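Probable acetyltransferase (Pseudomonas aeruginosa PAO1, PDB 2EUI) is of unknown function but belongs to the GNAT family and so probably transfers an acyl group from an acyl-coenzyme A donor to an unidentified acceptor. Local coordinates at residues H102-A107 / V113-S118; V117-S120 / V125-K128. All coordinates share one frame; numbering follows the deposited sequence.

Interaction 1: H102-A107 / V113-S118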
ATOM      1  N   HIS A 102      -9.587 -12.987 -11.535  1.00 27.43           N
ATOM      2  CA  HIS A 102      -8.252 -13.185 -12.072  1.00 26.47           C
ATOM      3  C   HIS A 102      -7.241 -12.594 -11.078  1.00 27.64           C
ATOM      4  O   HIS A 102      -6.192 -13.183 -10.812  1.00 26.22           O
ATOM      5  CB  HIS A 102      -8.151 -12.490 -13.430  1.00 26.64           C
ATOM      6  CG  HIS A 102      -6.940 -12.870 -14.224  1.00 27.82           C
ATOM      7  ND1 HIS A 102      -5.692 -12.336 -13.986  1.00 28.29           N
ATOM      8  CD2 HIS A 102      -6.790 -13.732 -15.258  1.00 27.75           C
ATOM      9  CE1 HIS A 102      -4.825 -12.852 -14.838  1.00 28.17           C
ATOM     10  NE2 HIS A 102      -5.466 -13.701 -15.622  1.00 28.18           N
ATOM     11  N   ALA A 103      -7.583 -11.434 -10.519  1.00 28.17           N
ATOM     12  CA  ALA A 103      -6.723 -10.750  -9.561  1.00 28.24           C
ATOM     13  C   ALA A 103      -6.567 -11.557  -8.279  1.00 28.84           C
ATOM     14  O   ALA A 103      -5.454 -11.706  -7.768  1.00 28.52           O
ATOM     15  CB  ALA A 103      -7.283  -9.366  -9.237  1.00 25.62           C
ATOM     16  N   LYS A 104      -7.678 -12.076  -7.758  1.00 28.96           N
ATOM     17  CA  LYS A 104      -7.626 -12.862  -6.529  1.00 29.86           C
ATOM     18  C   LYS A 104      -6.849 -14.158  -6.742  1.00 30.22           C
ATOM     19  O   LYS A 104      -6.078 -14.578  -5.873  1.00 29.86           O
ATOM     20  CB  LYS A 104      -9.032 -13.181  -6.020  1.00 31.77           C
ATOM     21  CG  LYS A 104      -9.011 -13.948  -4.709  1.00 34.97           C
ATOM     22  CD  LYS A 104     -10.384 -14.157  -4.099  1.00 38.15           C
ATOM     23  CE  LYS A 104     -10.262 -15.104  -2.899  1.00 41.06           C
ATOM     24  NZ  LYS A 104     -11.564 -15.445  -2.249  1.00 43.91           N
ATOM     25  N   GLN A 105      -7.043 -14.793  -7.893  1.00 30.64           N
ATOM     26  CA  GLN A 105      -6.333 -16.027  -8.184  1.00 31.34           C
ATOM     27  C   GLN A 105      -4.843 -15.737  -8.262  1.00 30.50           C
ATOM     28  O   GLN A 105      -4.018 -16.606  -7.987  1.00 30.64           O
ATOM     29  CB  GLN A 105      -6.825 -16.643  -9.497  1.00 33.02           C
ATOM     30  CG  GLN A 105      -8.304 -17.042  -9.477  1.00 37.67           C
ATOM     31  CD  GLN A 105      -8.596 -18.284  -8.626  1.00 39.63           C
ATOM     32  OE1 GLN A 105      -8.613 -19.416  -9.134  1.00 40.05           O
ATOM     33  NE2 GLN A 105      -8.825 -18.074  -7.327  1.00 40.24           N
HETATM   34  N   MSE A 106      -4.491 -14.511  -8.635  1.00 29.57           N
HETATM   35  CA  MSE A 106      -3.079 -14.159  -8.710  1.00 27.55           C
HETATM   36  C   MSE A 106      -2.515 -14.050  -7.300  1.00 25.05           C
HETATM   37  O   MSE A 106      -1.455 -14.602  -7.025  1.00 24.22           O
HETATM   38  CB  MSE A 106      -2.880 -12.846  -9.467  1.00 28.93           C
HETATM   39  CG  MSE A 106      -1.425 -12.408  -9.579  1.00 31.74           C
HETATM   40 SE   MSE A 106      -0.906 -11.066  -8.294  1.00 37.17          SE
HETATM   41  CE  MSE A 106      -0.289 -12.187  -6.940  1.00 34.69           C
ATOM     42  N   ALA A 107      -3.223 -13.356  -6.409  1.00 22.35           N
ATOM     43  CA  ALA A 107      -2.766 -13.204  -5.028  1.00 22.56           C
ATOM     44  C   ALA A 107      -2.495 -14.579  -4.418  1.00 24.71           C
ATOM     45  O   ALA A 107      -1.475 -14.793  -3.748  1.00 22.59           O
ATOM     46  CB  ALA A 107      -3.807 -12.454  -4.198  1.00 19.86           C
ATOM     47  N   VAL A 113      -0.574 -13.117   1.975  1.00 27.13           N
ATOM     48  CA  VAL A 113      -1.232 -13.362   3.252  1.00 27.34           C
ATOM     49  C   VAL A 113      -2.644 -12.841   3.119  1.00 28.15           C
ATOM     50  O   VAL A 113      -3.605 -13.457   3.583  1.00 29.33           O
ATOM     51  CB  VAL A 113      -0.571 -12.578   4.416  1.00 28.16           C
ATOM     52  CG1 VAL A 113      -1.138 -13.043   5.753  1.00 26.16           C
ATOM     53  CG2 VAL A 113       0.923 -12.748   4.376  1.00 27.58           C
ATOM     54  N   ARG A 114      -2.762 -11.690   2.467  1.00 30.10           N
ATOM     55  CA  ARG A 114      -4.056 -11.051   2.287  1.00 30.46           C
ATOM     56  C   ARG A 114      -4.045 -10.031   1.158  1.00 30.34           C
ATOM     57  O   ARG A 114      -3.026  -9.788   0.512  1.00 29.78           O
ATOM     58  CB  ARG A 114      -4.460 -10.343   3.587  1.00 28.40           C
ATOM     59  CG  ARG A 114      -3.570  -9.148   3.933  1.00 28.50           C
ATOM     60  CD  ARG A 114      -3.898  -8.572   5.293  1.00 29.63           C
ATOM     61  NE  ARG A 114      -3.640  -9.550   6.341  1.00 32.12           N
ATOM     62  CZ  ARG A 114      -2.535  -9.598   7.080  1.00 32.98           C
ATOM     63  NH1 ARG A 114      -1.567  -8.706   6.901  1.00 33.75           N
ATOM     64  NH2 ARG A 114      -2.395 -10.558   7.985  1.00 33.28           N
HETATM   65  N   MSE A 115      -5.214  -9.455   0.934  1.00 31.66           N
HETATM   66  CA  MSE A 115      -5.416  -8.424  -0.052  1.00 33.04           C
HETATM   67  C   MSE A 115      -6.073  -7.356   0.792  1.00 34.27           C
HETATM   68  O   MSE A 115      -6.904  -7.665   1.650  1.00 34.84           O
HETATM   69  CB  MSE A 115      -6.383  -8.872  -1.141  1.00 37.41           C
HETATM   70  CG  MSE A 115      -5.785  -9.736  -2.232  1.00 41.94           C
HETATM   71 SE   MSE A 115      -7.111 -10.032  -3.613  1.00 49.96          SE
HETATM   72  CE  MSE A 115      -6.638  -8.601  -4.824  1.00 48.61           C
ATOM     73  N   ARG A 116      -5.692  -6.108   0.563  1.00 33.77           N
ATOM     74  CA  ARG A 116      -6.242  -4.994   1.315  1.00 31.20           C
ATOM     75  C   ARG A 116      -6.761  -3.958   0.321  1.00 29.77           C
ATOM     76  O   ARG A 116      -6.115  -3.666  -0.684  1.00 30.19           O
ATOM     77  CB  ARG A 116      -5.143  -4.415   2.221  1.00 30.78           C
ATOM     78  CG  ARG A 116      -5.495  -3.132   2.968  1.00 32.75           C
ATOM     79  CD  ARG A 116      -5.371  -1.879   2.075  1.00 32.18           C
ATOM     80  NE  ARG A 116      -5.399  -0.626   2.839  1.00 30.38           N
ATOM     81  CZ  ARG A 116      -4.468  -0.265   3.728  1.00 29.88           C
ATOM     82  NH1 ARG A 116      -3.424  -1.059   3.976  1.00 28.62           N
ATOM     83  NH2 ARG A 116      -4.576   0.897   4.368  1.00 28.77           N
ATOM     84  N   VAL A 117      -7.944  -3.424   0.593  1.00 27.53           N
ATOM     85  CA  VAL A 117      -8.532  -2.417  -0.276  1.00 25.13           C
ATOM     86  C   VAL A 117      -8.972  -1.219   0.557  1.00 24.99           C
ATOM     87  O   VAL A 117      -9.362  -1.357   1.712  1.00 23.65           O
ATOM     88  CB  VAL A 117      -9.759  -2.980  -1.060  1.00 24.93           C
ATOM     89  CG1 VAL A 117     -10.895  -3.258  -0.112  1.00 24.72           C
ATOM     90  CG2 VAL A 117     -10.200  -1.996  -2.122  1.00 23.85           C
ATOM     91  N   SER A 118      -8.903  -0.035  -0.035  1.00 25.05           N
ATOM     92  CA  SER A 118      -9.298   1.178   0.657  1.00 25.14           C
ATOM     93  C   SER A 118     -10.099   2.007  -0.334  1.00 26.29           C
ATOM     94  O   SER A 118      -9.682   2.162  -1.483  1.00 26.36           O
ATOM     95  CB  SER A 118      -8.049   1.934   1.115  1.00 24.34           C
ATOM     96  OG  SER A 118      -8.391   3.041   1.917  1.00 25.38           O
TER
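Where Met115 meets Ala107 and Lys104 no flat group takes part; the flat groups of the two segments lie off the contact. Val113 CG1, from the preceding residue of the same segment, lies 3.5 Å over one face of the Arg114 guanidinium, toward its margin, while the His102 ring meets Tyr50 edge-to-face. The contact itself is carried by one selenomethionine. Met115 leaves strand 114-118 heading for the helix, its CG opposite the carbonyl carbon (chi1 -81°). The chain stays extended at chi2 and bends at chi3 (94°). Its CG packs against Ala107 CB at 3.9 Å. The selenium reaches further, lying 4.1 Å from Lys104 CA and 4.1 Å from Ala107 CB. Beyond the bend, Met115 CE comes within 4.4 Å of Ala103 O. Lys104 meets the selenium with its CA and, less closely, its CB, and the extended remainder of its side chain leads away. The segment axes approach to 9.5 Å at an angle of 135°, and this one long side chain spans the gap. Leu66 and Phe135 also touch Met115, and Trp79 touches Ala107, enlarging the apolar layer. Within the beta-alpha-beta unit of strand 76-86, helix 92-109 and strand 112-120, the contact joins the C-terminal half of the helix to strand 112-120, the outermost strand of the sheet within this chain. With no hydrogen bond or salt bridge crossing between the segments, the join rests on van der Waals contact of the polarisable selenium side chain with Ala107 CB, the CA and CB of Lys104 and the Ala103 carbonyl.

Interaction 2: V117-S120 / V125-K128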
ATOM      1  N   VAL A 117      -7.944  -3.424   0.593  1.00 27.53           N
ATOM      2  CA  VAL A 117      -8.532  -2.417  -0.276  1.00 25.13           C
ATOM      3  C   VAL A 117      -8.972  -1.219   0.557  1.00 24.99           C
ATOM      4  O   VAL A 117      -9.362  -1.357   1.712  1.00 23.65           O
ATOM      5  CB  VAL A 117      -9.759  -2.980  -1.060  1.00 24.93           C
ATOM      6  CG1 VAL A 117     -10.895  -3.258  -0.112  1.00 24.72           C
ATOM      7  CG2 VAL A 117     -10.200  -1.996  -2.122  1.00 23.85           C
ATOM      8  N   SER A 118      -8.903  -0.035  -0.035  1.00 25.05           N
ATOM      9  CA  SER A 118      -9.298   1.178   0.657  1.00 25.14           C
ATOM     10  C   SER A 118     -10.099   2.007  -0.334  1.00 26.29           C
ATOM     11  O   SER A 118      -9.682   2.162  -1.483  1.00 26.36           O
ATOM     12  CB  SER A 118      -8.049   1.934   1.115  1.00 24.34           C
ATOM     13  OG  SER A 118      -8.391   3.041   1.917  1.00 25.38           O
ATOM     14  N   THR A 119     -11.246   2.525   0.106  1.00 28.17           N
ATOM     15  CA  THR A 119     -12.114   3.331  -0.756  1.00 29.38           C
ATOM     16  C   THR A 119     -12.989   4.344   0.005  1.00 29.96           C
ATOM     17  O   THR A 119     -13.235   4.204   1.208  1.00 30.73           O
ATOM     18  CB  THR A 119     -13.013   2.419  -1.608  1.00 29.59           C
ATOM     19  OG1 THR A 119     -13.698   3.197  -2.599  1.00 30.87           O
ATOM     20  CG2 THR A 119     -14.032   1.708  -0.732  1.00 31.10           C
ATOM     21  N   SER A 120     -13.457   5.362  -0.710  1.00 29.95           N
ATOM     22  CA  SER A 120     -14.280   6.426  -0.131  1.00 31.27           C
ATOM     23  C   SER A 120     -15.518   5.960   0.618  1.00 31.88           C
ATOM     24  O   SER A 120     -16.257   5.093   0.144  1.00 32.53           O
ATOM     25  CB  SER A 120     -14.707   7.412  -1.224  1.00 31.26           C
ATOM     26  OG  SER A 120     -15.682   8.327  -0.750  1.00 30.61           O
ATOM     27  N   VAL A 125     -21.849   1.705  -3.816  1.00 30.22           N
ATOM     28  CA  VAL A 125     -21.750   0.714  -4.873  1.00 28.91           C
ATOM     29  C   VAL A 125     -20.387   0.045  -4.827  1.00 28.56           C
ATOM     30  O   VAL A 125     -20.292  -1.167  -4.640  1.00 29.87           O
ATOM     31  CB  VAL A 125     -21.988   1.347  -6.274  1.00 28.04           C
ATOM     32  CG1 VAL A 125     -22.013   0.269  -7.341  1.00 26.71           C
ATOM     33  CG2 VAL A 125     -23.301   2.103  -6.285  1.00 26.64           C
ATOM     34  N   ALA A 126     -19.335   0.838  -4.983  1.00 29.15           N
ATOM     35  CA  ALA A 126     -17.967   0.324  -4.951  1.00 29.40           C
ATOM     36  C   ALA A 126     -17.743  -0.649  -3.790  1.00 29.60           C
ATOM     37  O   ALA A 126     -17.210  -1.753  -3.973  1.00 28.18           O
ATOM     38  CB  ALA A 126     -16.984   1.487  -4.853  1.00 28.06           C
ATOM     39  N   GLN A 127     -18.157  -0.227  -2.599  1.00 29.70           N
ATOM     40  CA  GLN A 127     -18.015  -1.028  -1.393  1.00 31.87           C
ATOM     41  C   GLN A 127     -18.808  -2.325  -1.456  1.00 33.13           C
ATOM     42  O   GLN A 127     -18.375  -3.349  -0.927  1.00 33.92           O
ATOM     43  CB  GLN A 127     -18.484  -0.227  -0.186  1.00 32.77           C
ATOM     44  CG  GLN A 127     -17.859   1.140  -0.083  1.00 35.79           C
ATOM     45  CD  GLN A 127     -18.527   1.981   0.971  1.00 37.04           C
ATOM     46  OE1 GLN A 127     -19.751   2.028   1.046  1.00 38.99           O
ATOM     47  NE2 GLN A 127     -17.734   2.663   1.782  1.00 37.57           N
ATOM     48  N   LYS A 128     -19.975  -2.279  -2.090  1.00 34.15           N
ATOM     49  CA  LYS A 128     -20.817  -3.460  -2.197  1.00 34.06           C
ATOM     50  C   LYS A 128     -20.098  -4.539  -3.009  1.00 32.78           C
ATOM     51  O   LYS A 128     -20.038  -5.701  -2.608  1.00 32.59           O
ATOM     52  CB  LYS A 128     -22.144  -3.100  -2.867  1.00 36.63           C
ATOM     53  CG  LYS A 128     -23.246  -4.134  -2.642  1.00 40.58           C
ATOM     54  CD  LYS A 128     -24.170  -4.274  -3.852  1.00 42.87           C
ATOM     55  CE  LYS A 128     -23.456  -4.970  -5.005  1.00 44.00           C
ATOM     56  NZ  LYS A 128     -23.006  -6.332  -4.594  1.00 44.80           N
TER
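Thr119 CG2 and Gln127 CG, 3.9 Å apart, form the apolar part of this contact between the end of strand 112-120 and helix 124-131. With chi1 at -171°, Thr119 OG1 points opposite the backbone N and CG2 is turned to the aliphatic part of Gln127; the two side chains meet at a slant. Gln127 runs extended beyond CG and carries its amide toward the strand end. There NE2 comes to 3.3 Å from Ser120 O, but at an angle too poor for a hydrogen bond. Packing is looser at Ala126, whose CB stays 4.3 Å from Thr119 OG1, and Val125 and Lys128 are exposed and make no contact with the strand segment. The strand hydroxyls are engaged locally instead: Thr119 OG1 bonds Asn123 ND2, and Ser120 OG bonds Asp122 N in an ST turn, tying the strand end to the turn before the helix. Residues 117-120 also pair antiparallel with a strand of the second subunit, whose Tyr144 packs on Thr119 and whose Lys142 packs on Gln127. Strand, turn and helix are consecutive elements of the GNAT fold, and helix 124-131 sits beside the end of the outermost strand of the sheet within this chain, close to the dimer interface.

How the interactions relate
Strand 112-120 serves both interactions, which lie about 14 Å apart, centre to centre. Their segments overlap at Val117 and Ser118, though neither residue touches the partner segment in either contact. Along the chain, helix 92-109 comes first, then the strand, then helix 124-131: interaction 1 joins the strand to the helix before it, interaction 2 joins the strand's end to the helix after it. The order is that of the C-terminal half of the GNAT fold, in which the region around the two parallel strands and the helix between them commonly binds the acyl-coenzyme A. The same strand borders the second subunit, where the sheet continues, so both contacts connect helices to the dimer interface.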